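Local coordinates for protein rnase 1 (Danio rerio, PDB 2VQ9) that cleaves RNA as a secreted ribonuclease of the pancreatic family, promotes angiogenesis and kills bacteria, most strongly Gram-negative ones, without needing its RNase activity, at residues Ile42-Cys47 against Arg122-Ser127; Val68-Gln73 against Val105-Leu110; Gly86-Thr91 against Met98-Phe103; Lys129-Cys134 against Tyr142-Ile147. All blocks are in the same frame, centred on the assembly; numbering follows the deposited sequence. Where two conformers were deposited one is given.

Contact 1: Ile42-Cys47 against Arg122-Ser127; sequences ITEQTC and RGKESS
E44 reaches strand 122-127 with CG anti to its carbonyl carbon (chi1 -68°) and the rest of the chain extended. The chain runs over the G123 carbonyl, with CB and CG each 3.5 Å from G123 O. At its end the carboxylate meets the backbone of the strand. E125 N donates to E44 OE2 at 2.7 Å in a nearly straight bond. The lone pair used is the anti one, away from OE1. E125 CB lies 3.4 Å from E44 OE2. The E125 chain crosses that of E44 at about a right angle. The two carboxylates approach to 4.9 Å (E44 OE2 to E125 OE1), and their like charges probably repel mildly.

G123 lets the loop lie close. Its CA sits 3.3 Å from E44 O in a CA-H...O contact. C47 SG rests 3.7 Å from G123 CA. A water accepts from G123 N and donates to E44 O, bridging the two backbones.

Within the loop, a type I turn from T43 to T46 carries E44. C47 begins helix 47-53 and is disulfide-bonded to C108 on strand 103-112. This is a surface loop docked on a strand by a side-chain carboxylate beside a disulfide, within the pancreatic ribonuclease fold.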
loop_
_atom_site.group_PDB
_atom_site.type_symbol
_atom_site.label_atom_id
_atom_site.label_comp_id
_atom_site.label_asym_id
_atom_site.label_seq_id
_atom_site.Cartn_x
_atom_site.Cartn_y
_atom_site.Cartn_z
ATOM N N ILE A 42 -0.783 7.057 8.896
ATOM C CA ILE A 42 0.663 6.917 8.614
ATOM C C ILE A 42 1.348 8.287 8.621
ATOM O O ILE A 42 0.752 9.291 8.190
ATOM C CB ILE A 42 0.947 6.114 7.282
ATOM C CG1 ILE A 42 2.451 5.780 7.105
ATOM C CG2 ILE A 42 0.501 6.888 6.053
ATOM C CD1 ILE A 42 3.089 4.853 8.234
ATOM N N THR A 43 2.556 8.345 9.182
ATOM C CA THR A 43 3.435 9.505 9.014
ATOM C C THR A 43 4.793 8.974 8.565
ATOM O O THR A 43 5.054 7.769 8.662
ATOM C CB THR A 43 3.610 10.337 10.333
ATOM O OG1 THR A 43 4.335 9.577 11.306
ATOM C CG2 THR A 43 2.258 10.736 10.942
ATOM N N GLU A 44 5.672 9.866 8.118
ATOM C CA GLU A 44 7.065 9.489 7.814
ATOM C C GLU A 44 7.816 8.858 8.987
ATOM O O GLU A 44 8.668 8.000 8.774
ATOM C CB GLU A 44 7.844 10.697 7.297
ATOM C CG GLU A 44 7.389 11.179 5.916
ATOM C CD GLU A 44 8.294 12.255 5.378
ATOM O OE1 GLU A 44 9.020 12.880 6.190
ATOM O OE2 GLU A 44 8.289 12.462 4.166
ATOM N N GLN A 45 7.477 9.263 10.216
ATOM C CA GLN A 45 8.170 8.816 11.424
ATOM C C GLN A 45 7.529 7.589 12.108
ATOM O O GLN A 45 8.032 7.095 13.144
ATOM C CB GLN A 45 8.285 9.985 12.424
ATOM C CG GLN A 45 9.063 11.206 11.902
ATOM C CD GLN A 45 8.213 12.181 11.060
ATOM O OE1 GLN A 45 6.982 12.038 10.937
ATOM N NE2 GLN A 45 8.879 13.185 10.471
ATOM N N THR A 46 6.434 7.081 11.545
ATOM C CA THR A 46 5.757 5.956 12.199
ATOM C C THR A 46 5.662 4.657 11.387
ATOM O O THR A 46 4.823 3.763 11.673
ATOM C CB THR A 46 4.408 6.382 12.793
ATOM O OG1 THR A 46 3.655 7.075 11.798
ATOM C CG2 THR A 46 4.663 7.354 13.965
ATOM N N CYS A 47 6.518 4.534 10.379
ATOM C CA CYS A 47 6.627 3.243 9.696
ATOM C C CYS A 47 6.849 2.076 10.650
ATOM O O CYS A 47 6.265 1.031 10.461
ATOM C CB CYS A 47 7.793 3.254 8.687
ATOM S SG CYS A 47 7.511 4.295 7.238
ATOM N N ARG A 122 12.934 4.075 7.060
ATOM C CA ARG A 122 12.716 5.509 6.893
ATOM C C ARG A 122 11.465 5.717 6.080
ATOM O O ARG A 122 11.231 4.996 5.098
ATOM C CB ARG A 122 13.913 6.217 6.253
ATOM C CG ARG A 122 14.415 5.684 4.966
ATOM C CD ARG A 122 15.600 6.580 4.451
ATOM N NE ARG A 122 16.561 6.988 5.494
ATOM C CZ ARG A 122 17.690 6.352 5.835
ATOM N NH1 ARG A 122 18.052 5.217 5.253
ATOM N NH2 ARG A 122 18.462 6.861 6.803
ATOM N N GLY A 123 10.696 6.728 6.443
ATOM C CA GLY A 123 9.487 7.053 5.687
ATOM C C GLY A 123 9.589 8.302 4.833
ATOM O O GLY A 123 10.254 9.299 5.203
ATOM N N LYS A 124 8.934 8.256 3.685
ATOM C CA LYS A 124 8.950 9.398 2.778
ATOM C C LYS A 124 7.558 9.629 2.199
ATOM O O LYS A 124 6.988 8.758 1.530
ATOM C CB LYS A 124 9.954 9.174 1.630
ATOM C CG LYS A 124 10.004 10.417 0.706
ATOM C CD LYS A 124 11.375 10.630 0.099
ATOM C CE LYS A 124 11.649 9.676 -1.038
ATOM N NZ LYS A 124 12.872 10.109 -1.769
ATOM N N GLU A 125 7.030 10.825 2.435
ATOM C CA GLU A 125 5.721 11.210 1.926
ATOM C C GLU A 125 5.840 11.742 0.510
ATOM O O GLU A 125 6.816 12.421 0.177
ATOM C CB GLU A 125 5.179 12.291 2.856
ATOM C CG GLU A 125 3.899 12.976 2.502
ATOM C CD GLU A 125 3.853 14.334 3.205
ATOM O OE1 GLU A 125 4.535 15.304 2.756
ATOM O OE2 GLU A 125 3.203 14.394 4.261
ATOM N N SER A 126 4.853 11.416 -0.329
ATOM C CA SER A 126 4.689 12.067 -1.635
ATOM C C SER A 126 3.201 12.103 -1.980
ATOM O O SER A 126 2.400 11.393 -1.368
ATOM C CB SER A 126 5.454 11.313 -2.726
ATOM O OG SER A 126 5.037 9.967 -2.774
ATOM N N SER A 127 2.840 12.930 -2.964
ATOM C CA SER A 127 1.442 13.036 -3.406
ATOM C C SER A 127 1.369 12.452 -4.793
ATOM O O SER A 127 2.089 12.906 -5.712
ATOM C CB SER A 127 0.941 14.490 -3.401
ATOM O OG SER A 127 -0.409 14.543 -3.879
HETATM O O HOH W 1 11.823 8.225 8.560
#

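Contact 2: Val68-Gln73 against Val105-Leu110; sequences VNTFIQ and VITCTL
N69 and C108 form a hydrogen-bonded antiparallel pair, and F71 and I106 form another. Four backbone bonds, each 2.9 Å from N to O, join the strands: N69 N to C108 O, C108 N to N69 O, F71 N to I106 O and I106 N to F71 O. CA-H...O contacts add to them, as from V68 CA to C108 O.

The sulfur contact lies on the face with N69 and F71. C108 SG approaches the F71 ring at its edge, near the plane, 3.9 Å from F71 CD2. N69 ND2 lies over one face of the same ring, offset toward the rim. The N69 amide has its polar partners beyond the strands: OD1 accepts from K66 NZ, and ND2 donates to Q36 O.

On the face with T70, T107 and V105, methyl groups pack across the strands. T70 CG2, anti to its backbone N, meets V105 CB at 3.7 Å. V68 CG1 meets T107 CG2 at 3.8 Å, and I72 CG1 meets V105 CG1 at 4.1 Å.

One water is hydrogen-bonded to both T70 OG1 (2.6 Å) and T107 OG1 (2.5 Å) and bridges the two strands.

V68, N69 and T70 bind substrate, and T70 O accepts from ND1 of the catalytic H37. The backbone ladder probably helps to hold these residues in line, while the bonds to K66 and Q36 probably fix how the N69 amide is turned.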
loop_
_atom_site.group_PDB
_atom_site.type_symbol
_atom_site.label_atom_id
_atom_site.label_comp_id
_atom_site.label_asym_id
_atom_site.label_seq_id
_atom_site.Cartn_x
_atom_site.Cartn_y
_atom_site.Cartn_z
ATOM N N VAL A 68 10.531 -2.704 1.109
ATOM C CA VAL A 68 9.857 -1.460 0.753
ATOM C C VAL A 68 8.365 -1.680 0.820
ATOM O O VAL A 68 7.839 -2.683 0.278
ATOM C CB VAL A 68 10.232 -0.977 -0.710
ATOM C CG1 VAL A 68 9.592 0.413 -0.999
ATOM C CG2 VAL A 68 11.792 -0.897 -0.881
ATOM N N ASN A 69 7.675 -0.743 1.465
ATOM C CA ASN A 69 6.231 -0.877 1.612
ATOM C C ASN A 69 5.548 0.453 1.634
ATOM O O ASN A 69 5.936 1.334 2.377
ATOM C CB ASN A 69 5.835 -1.674 2.865
ATOM C CG ASN A 69 4.353 -2.064 2.836
ATOM O OD1 ASN A 69 3.952 -2.807 1.941
ATOM N ND2 ASN A 69 3.528 -1.530 3.782
ATOM N N THR A 70 4.513 0.603 0.827
ATOM C CA THR A 70 3.861 1.896 0.700
ATOM C C THR A 70 2.492 1.869 1.366
ATOM O O THR A 70 1.693 0.965 1.096
ATOM C CB THR A 70 3.687 2.258 -0.800
ATOM O OG1 THR A 70 4.984 2.289 -1.420
ATOM C CG2 THR A 70 3.002 3.638 -0.973
ATOM N N PHE A 71 2.245 2.850 2.236
ATOM C CA PHE A 71 0.915 3.056 2.819
ATOM C C PHE A 71 0.202 4.226 2.187
ATOM O O PHE A 71 0.754 5.332 2.086
ATOM C CB PHE A 71 0.981 3.302 4.326
ATOM C CG PHE A 71 1.457 2.128 5.110
ATOM C CD1 PHE A 71 0.614 1.059 5.361
ATOM C CD2 PHE A 71 2.777 2.087 5.594
ATOM C CE1 PHE A 71 1.048 -0.058 6.092
ATOM C CE2 PHE A 71 3.238 0.976 6.348
ATOM C CZ PHE A 71 2.349 -0.115 6.578
ATOM N N ILE A 72 -1.041 3.989 1.774
ATOM C CA ILE A 72 -1.865 5.087 1.304
ATOM C C ILE A 72 -2.513 5.717 2.536
ATOM O O ILE A 72 -3.121 5.010 3.354
ATOM C CB ILE A 72 -2.943 4.589 0.389
ATOM C CG1 ILE A 72 -2.305 3.829 -0.790
ATOM C CG2 ILE A 72 -3.805 5.775 -0.084
ATOM C CD1 ILE A 72 -3.301 2.875 -1.488
ATOM N N GLN A 73 -2.381 7.033 2.648
ATOM C CA GLN A 73 -2.909 7.788 3.794
ATOM C C GLN A 73 -4.381 8.120 3.533
ATOM O O GLN A 73 -4.729 9.268 3.249
ATOM C CB GLN A 73 -2.097 9.061 3.965
ATOM C CG GLN A 73 -2.178 9.698 5.349
ATOM C CD GLN A 73 -1.442 10.990 5.393
ATOM O OE1 GLN A 73 -1.832 11.976 4.756
ATOM N NE2 GLN A 73 -0.367 11.013 6.139
ATOM N N VAL A 105 0.764 9.300 -0.131
ATOM C CA VAL A 105 1.351 8.016 0.242
ATOM C C VAL A 105 2.633 8.204 1.055
ATOM O O VAL A 105 3.366 9.180 0.859
ATOM C CB VAL A 105 1.597 7.091 -0.983
ATOM C CG1 VAL A 105 0.280 6.887 -1.750
ATOM C CG2 VAL A 105 2.728 7.651 -1.899
ATOM N N ILE A 106 2.904 7.259 1.952
ATOM C CA ILE A 106 4.173 7.221 2.673
ATOM C C ILE A 106 4.873 5.913 2.323
ATOM O O ILE A 106 4.328 4.820 2.492
ATOM C CB ILE A 106 3.979 7.398 4.220
ATOM C CG1 ILE A 106 3.432 8.821 4.505
ATOM C CG2 ILE A 106 5.298 7.008 4.994
ATOM C CD1 ILE A 106 4.354 9.749 5.156
ATOM N N THR A 107 6.069 6.036 1.776
ATOM C CA THR A 107 6.867 4.871 1.389
ATOM C C THR A 107 7.869 4.594 2.518
ATOM O O THR A 107 8.651 5.461 2.900
ATOM C CB THR A 107 7.563 5.128 0.044
ATOM O OG1 THR A 107 6.544 5.296 -0.961
ATOM C CG2 THR A 107 8.477 3.961 -0.335
ATOM N N CYS A 108 7.790 3.387 3.066
ATOM C CA CYS A 108 8.647 2.908 4.155
ATOM C C CYS A 108 9.727 1.997 3.580
ATOM O O CYS A 108 9.437 0.952 3.011
ATOM C CB CYS A 108 7.802 2.108 5.167
ATOM S SG CYS A 108 6.489 3.059 5.964
ATOM N N THR A 109 10.976 2.416 3.723
ATOM C CA THR A 109 12.102 1.694 3.136
ATOM C C THR A 109 12.995 1.227 4.266
ATOM O O THR A 109 13.391 2.031 5.110
ATOM C CB THR A 109 12.884 2.615 2.195
ATOM O OG1 THR A 109 11.996 3.031 1.144
ATOM C CG2 THR A 109 14.059 1.837 1.586
ATOM N N LEU A 110 13.326 -0.065 4.257
ATOM C CA LEU A 110 14.056 -0.677 5.361
ATOM C C LEU A 110 15.509 -0.140 5.511
ATOM O O LEU A 110 16.301 -0.152 4.558
ATOM C CB LEU A 110 14.050 -2.218 5.161
ATOM C CG LEU A 110 14.646 -3.121 6.243
ATOM C CD1 LEU A 110 13.741 -3.139 7.475
ATOM C CD2 LEU A 110 14.779 -4.538 5.659
HETATM O O HOH W 2 6.046 3.998 -3.061
#

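Contact 3: Gly86-Thr91 against Met98-Phe103; sequences GGTRQT and MSNDQF. Unlike the reference sequence in segment 98-103: D101 (reference Asn).
T88 and M98 form a hydrogen-bonded pair in this short antiparallel contact. T88 N donates to M98 O at 2.8 Å, and M98 N donates to T88 O at 2.9 Å. Next along, N100 N donates to G86 O at 3.0 Å with an N-H...O angle of 171°. G86 O also accepts from a water, which in turn accepts from D101 N. This carbonyl is therefore gripped twice, and the water links it to the loop after strand 96-99. S99 OG donates to D101 O at 2.7 Å, a bond within the same segment that probably steadies the chain there.

The N100 side chain folds back over G86. With CG anti to the carbonyl carbon (chi1 -52°), its amide reaches across to T88. N100 ND2 makes a weak bond to T88 OG1 at 3.2 Å. The two side chains cross at about a right angle.

At G87 the backbones lie close: G87 CA is 3.1 Å from M98 O. Farther along the segment, the Q90 side chain crosses that of M98 at about a right angle. M98 runs extended to its sulfur and then bends, so its methyl ends beside the Q90 amide.

S99 also bonds I130 through its backbone, and M98 touches K129 and V146. The contact is a beta hairpin at the surface, its strand 96-99 joined to strand 120-135 in the antiparallel sheet of the ribonuclease.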
loop_
_atom_site.group_PDB
_atom_site.type_symbol
_atom_site.label_atom_id
_atom_site.label_comp_id
_atom_site.label_asym_id
_atom_site.label_seq_id
_atom_site.Cartn_x
_atom_site.Cartn_y
_atom_site.Cartn_z
ATOM N N GLY A 86 -13.706 5.548 -9.691
ATOM C CA GLY A 86 -12.750 6.573 -9.281
ATOM C C GLY A 86 -11.377 6.399 -9.893
ATOM O O GLY A 86 -10.436 7.094 -9.511
ATOM N N GLY A 87 -11.272 5.500 -10.868
ATOM C CA GLY A 87 -10.018 5.256 -11.564
ATOM C C GLY A 87 -10.173 5.006 -13.053
ATOM O O GLY A 87 -11.290 4.799 -13.557
ATOM N N THR A 88 -9.021 4.991 -13.726
ATOM C CA THR A 88 -8.882 4.825 -15.170
ATOM C C THR A 88 -8.158 3.497 -15.443
ATOM O O THR A 88 -7.031 3.311 -14.985
ATOM C CB THR A 88 -8.013 5.974 -15.753
ATOM O OG1 THR A 88 -8.693 7.226 -15.607
ATOM C CG2 THR A 88 -7.688 5.734 -17.227
ATOM N N ARG A 89 -8.797 2.587 -16.179
ATOM C CA ARG A 89 -8.136 1.347 -16.614
ATOM C C ARG A 89 -6.929 1.684 -17.518
ATOM O O ARG A 89 -7.005 2.604 -18.339
ATOM C CB ARG A 89 -9.133 0.429 -17.321
ATOM C CG ARG A 89 -8.671 -1.010 -17.446
ATOM C CD ARG A 89 -9.570 -1.818 -18.389
ATOM N NE ARG A 89 -10.894 -2.105 -17.825
ATOM C CZ ARG A 89 -11.292 -3.296 -17.375
ATOM N NH1 ARG A 89 -10.472 -4.341 -17.404
ATOM N NH2 ARG A 89 -12.519 -3.446 -16.887
ATOM N N GLN A 90 -5.832 0.935 -17.380
ATOM C CA GLN A 90 -4.495 1.436 -17.804
ATOM C C GLN A 90 -4.088 1.793 -19.272
ATOM O O GLN A 90 -3.624 2.923 -19.498
ATOM C CB GLN A 90 -3.373 0.731 -17.045
ATOM C CG GLN A 90 -3.187 1.359 -15.692
ATOM C CD GLN A 90 -3.073 2.868 -15.788
ATOM O OE1 GLN A 90 -4.073 3.581 -15.963
ATOM N NE2 GLN A 90 -1.846 3.365 -15.689
ATOM N N THR A 91 -4.174 0.898 -20.260
ATOM C CA THR A 91 -4.421 -0.543 -20.185
ATOM C C THR A 91 -3.908 -1.034 -21.553
ATOM O O THR A 91 -4.676 -0.986 -22.522
ATOM C CB THR A 91 -5.950 -0.880 -20.027
ATOM O OG1 THR A 91 -6.227 -2.187 -20.547
ATOM C CG2 THR A 91 -6.849 0.125 -20.787
ATOM N N MET A 98 -5.642 3.456 -12.416
ATOM C CA MET A 98 -4.985 4.628 -11.856
ATOM C C MET A 98 -6.020 5.577 -11.259
ATOM O O MET A 98 -7.023 5.874 -11.913
ATOM C CB MET A 98 -4.144 5.335 -12.920
ATOM C CG MET A 98 -3.387 6.547 -12.398
ATOM S SD MET A 98 -2.471 7.442 -13.668
ATOM C CE MET A 98 -1.359 6.154 -14.249
ATOM N N SER A 99 -5.799 6.054 -10.022
ATOM C CA SER A 99 -6.762 6.950 -9.404
ATOM C C SER A 99 -6.863 8.274 -10.191
ATOM O O SER A 99 -5.875 8.758 -10.756
ATOM C CB SER A 99 -6.458 7.219 -7.916
ATOM O OG SER A 99 -5.286 7.982 -7.758
ATOM N N ASN A 100 -8.071 8.825 -10.237
ATOM C CA ASN A 100 -8.290 10.180 -10.766
ATOM C C ASN A 100 -7.832 11.290 -9.796
ATOM O O ASN A 100 -7.374 12.331 -10.254
ATOM C CB ASN A 100 -9.758 10.417 -11.134
ATOM C CG ASN A 100 -10.338 9.346 -12.040
ATOM O OD1 ASN A 100 -11.502 8.975 -11.888
ATOM N ND2 ASN A 100 -9.545 8.848 -12.986
ATOM N N ASP A 101 -7.970 11.090 -8.475
ATOM C CA ASP A 101 -7.485 12.084 -7.504
ATOM C C ASP A 101 -6.076 11.711 -7.038
ATOM O O ASP A 101 -5.687 10.542 -7.096
ATOM C CB ASP A 101 -8.369 12.172 -6.245
ATOM C CG ASP A 101 -9.798 12.624 -6.530
ATOM O OD1 ASP A 101 -10.042 13.197 -7.618
ATOM O OD2 ASP A 101 -10.676 12.418 -5.635
ATOM N N GLN A 102 -5.353 12.708 -6.534
ATOM C CA GLN A 102 -4.095 12.487 -5.837
ATOM C C GLN A 102 -4.420 11.916 -4.459
ATOM O O GLN A 102 -5.437 12.299 -3.850
ATOM C CB GLN A 102 -3.380 13.813 -5.619
ATOM C CG GLN A 102 -3.149 14.617 -6.894
ATOM C CD GLN A 102 -1.984 14.084 -7.641
ATOM O OE1 GLN A 102 -2.055 13.844 -8.850
ATOM N NE2 GLN A 102 -0.896 13.856 -6.931
ATOM N N PHE A 103 -3.551 11.008 -3.991
ATOM C CA PHE A 103 -3.555 10.532 -2.611
ATOM C C PHE A 103 -2.160 10.823 -2.018
ATOM O O PHE A 103 -1.152 10.851 -2.724
ATOM C CB PHE A 103 -3.797 9.019 -2.559
ATOM C CG PHE A 103 -5.223 8.597 -2.813
ATOM C CD1 PHE A 103 -6.064 8.248 -1.746
ATOM C CD2 PHE A 103 -5.722 8.513 -4.120
ATOM C CE1 PHE A 103 -7.404 7.816 -1.995
ATOM C CE2 PHE A 103 -7.047 8.096 -4.379
ATOM C CZ PHE A 103 -7.888 7.746 -3.312
HETATM O O HOH W 3 -9.540 8.751 -7.315
#

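Contact 4: Lys129-Cys134 against Tyr142-Ile147; sequences KIVVAC and YERGVI. Unlike the reference sequence in segment 142-147: R144 (reference Lys).
V131 faces two residues at once, E143 and R144, in a classic beta bulge. V131 O accepts from E143 N at 2.9 Å and, weakly, from R144 N at 3.4 Å. The register shifts by one residue here. Beyond it V132 pairs with Y142, and on the other side V131 N donates to R144 O at 2.8 Å. K129 and V146 then bond each other in both directions.

The bulge turns E143 and R144 to lie alongside V131. V131 CG1 touches E143 CB at 3.9 Å. The R144 chain is extended from CG to NE, and CG lies 4.0 Å from V131 CG2. The same methyl sits over the centre of one guanidinium face, 4.3 Å above its plane.

On the opposite face of the sheet, CG anti to the backbone N (chi1 -177°) brings the Y142 ring back toward I130. I130 CG2 meets the ring at its edge, in plane, 3.9 Å from Y142 CE1. G145 has no side chain to obstruct the Y142 hydroxyl. Y142 also meets the ring of H37, the catalytic proton acceptor.

H141, the proton donor, directly precedes Y142. This bulged C-terminal hairpin is part of the active-site framework of a pancreatic-type ribonuclease.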
loop_
_atom_site.group_PDB
_atom_site.type_symbol
_atom_site.label_atom_id
_atom_site.label_comp_id
_atom_site.label_asym_id
_atom_site.label_seq_id
_atom_site.Cartn_x
_atom_site.Cartn_y
_atom_site.Cartn_z
ATOM N N LYS A 129 -1.009 9.962 -7.927
ATOM C CA LYS A 129 -2.130 9.113 -8.308
ATOM C C LYS A 129 -1.713 7.664 -8.074
ATOM O O LYS A 129 -0.592 7.246 -8.408
ATOM C CB LYS A 129 -2.496 9.330 -9.759
ATOM C CG LYS A 129 -2.618 10.778 -10.082
ATOM C CD LYS A 129 -4.005 11.279 -9.990
ATOM C CE LYS A 129 -4.212 12.070 -11.266
ATOM N NZ LYS A 129 -3.355 11.338 -12.267
ATOM N N ILE A 130 -2.603 6.893 -7.474
ATOM C CA ILE A 130 -2.238 5.536 -7.114
ATOM C C ILE A 130 -2.750 4.580 -8.183
ATOM O O ILE A 130 -3.823 4.805 -8.755
ATOM C CB ILE A 130 -2.774 5.168 -5.704
ATOM C CG1 ILE A 130 -4.298 5.285 -5.607
ATOM C CG2 ILE A 130 -2.107 6.056 -4.642
ATOM C CD1 ILE A 130 -4.891 4.668 -4.256
ATOM N N VAL A 131 -1.970 3.532 -8.432
ATOM C CA VAL A 131 -2.313 2.493 -9.372
ATOM C C VAL A 131 -2.514 1.214 -8.578
ATOM O O VAL A 131 -1.595 0.720 -7.906
ATOM C CB VAL A 131 -1.206 2.313 -10.456
ATOM C CG1 VAL A 131 -1.624 1.251 -11.464
ATOM C CG2 VAL A 131 -0.916 3.667 -11.145
ATOM N N VAL A 132 -3.728 0.690 -8.657
ATOM C CA VAL A 132 -4.117 -0.504 -7.926
ATOM C C VAL A 132 -4.625 -1.553 -8.925
ATOM O O VAL A 132 -5.227 -1.190 -9.935
ATOM C CB VAL A 132 -5.189 -0.133 -6.821
ATOM C CG1 VAL A 132 -4.638 0.943 -5.851
ATOM C CG2 VAL A 132 -6.483 0.305 -7.436
ATOM N N ALA A 133 -4.348 -2.831 -8.656
ATOM C CA ALA A 133 -5.036 -3.934 -9.320
ATOM C C ALA A 133 -6.358 -4.169 -8.632
ATOM O O ALA A 133 -6.444 -4.269 -7.391
ATOM C CB ALA A 133 -4.184 -5.212 -9.317
ATOM N N CYS A 134 -7.400 -4.260 -9.445
ATOM C CA CYS A 134 -8.756 -4.441 -8.973
ATOM C C CYS A 134 -9.225 -5.805 -9.427
ATOM O O CYS A 134 -9.077 -6.163 -10.600
ATOM C CB CYS A 134 -9.686 -3.389 -9.588
ATOM S SG CYS A 134 -9.309 -1.687 -9.132
ATOM N N TYR A 142 -1.171 -3.103 -4.654
ATOM C CA TYR A 142 -0.652 -1.757 -4.901
ATOM C C TYR A 142 0.466 -1.899 -5.928
ATOM O O TYR A 142 1.521 -2.479 -5.659
ATOM C CB TYR A 142 -0.146 -1.075 -3.615
ATOM C CG TYR A 142 0.327 0.358 -3.816
ATOM C CD1 TYR A 142 -0.582 1.415 -3.856
ATOM C CD2 TYR A 142 1.683 0.658 -3.948
ATOM C CE1 TYR A 142 -0.158 2.730 -4.053
ATOM C CE2 TYR A 142 2.119 1.984 -4.143
ATOM C CZ TYR A 142 1.186 3.010 -4.184
ATOM O OH TYR A 142 1.579 4.306 -4.388
ATOM N N GLU A 143 0.213 -1.373 -7.114
ATOM C CA GLU A 143 1.146 -1.561 -8.218
ATOM C C GLU A 143 2.219 -0.493 -8.100
ATOM O O GLU A 143 3.422 -0.803 -8.009
ATOM C CB GLU A 143 0.397 -1.515 -9.549
ATOM C CG GLU A 143 1.291 -1.574 -10.814
ATOM C CD GLU A 143 1.921 -2.935 -11.061
ATOM O OE1 GLU A 143 1.388 -3.950 -10.561
ATOM O OE2 GLU A 143 2.952 -2.990 -11.785
ATOM N N ARG A 144 1.788 0.766 -8.067
ATOM C CA ARG A 144 2.710 1.878 -7.975
ATOM C C ARG A 144 1.980 3.191 -7.735
ATOM O O ARG A 144 0.739 3.252 -7.764
ATOM C CB ARG A 144 3.577 1.973 -9.245
ATOM C CG ARG A 144 2.839 2.441 -10.477
ATOM C CD ARG A 144 3.809 2.456 -11.659
ATOM N NE ARG A 144 3.228 3.151 -12.801
ATOM C CZ ARG A 144 2.369 2.607 -13.665
ATOM N NH1 ARG A 144 1.986 1.332 -13.530
ATOM N NH2 ARG A 144 1.899 3.341 -14.671
ATOM N N GLY A 145 2.757 4.245 -7.494
ATOM C CA GLY A 145 2.200 5.582 -7.438
ATOM C C GLY A 145 2.963 6.406 -8.433
ATOM O O GLY A 145 4.198 6.306 -8.518
ATOM N N VAL A 146 2.232 7.221 -9.182
ATOM C CA VAL A 146 2.840 8.082 -10.205
ATOM C C VAL A 146 2.625 9.553 -9.902
ATOM O O VAL A 146 1.685 9.925 -9.180
ATOM C CB VAL A 146 2.286 7.735 -11.618
ATOM C CG1 VAL A 146 2.463 6.254 -11.866
ATOM C CG2 VAL A 146 0.800 8.145 -11.753
ATOM N N ILE A 147 3.503 10.392 -10.440
ATOM C CA ILE A 147 3.298 11.835 -10.386
ATOM C C ILE A 147 3.195 12.383 -11.797
ATOM O O ILE A 147 4.097 12.166 -12.625
ATOM C CB ILE A 147 4.415 12.602 -9.583
ATOM C CG1 ILE A 147 4.522 12.041 -8.157
ATOM C CG2 ILE A 147 4.138 14.136 -9.582
ATOM C CD1 ILE A 147 5.559 12.702 -7.271
#

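In the fold
From the N terminus, the loop between helices 27-37 and 47-53 opens contact 1, which closes on strand 120-135. Contact 2 is nested inside the stretch that contact 1 closes and joins strand 68-72 to strand 103-112. Contact 3, the hairpin of strands 87-89 and 96-99, is nested in turn inside contact 2. Contact 4 follows in series and closes the C-terminal hairpin. Contacts 1 and 4 share strand 120-135. The disulfide C47-C108 ties contact 1 to contact 2, and a probable hydrogen bond from S99 N to I130 O (2.7 Å) joins contact 3 to contact 4. I72 and T70 of contact 2 pack on I130 and Y142 of contact 4, joining the two arms of the sheet.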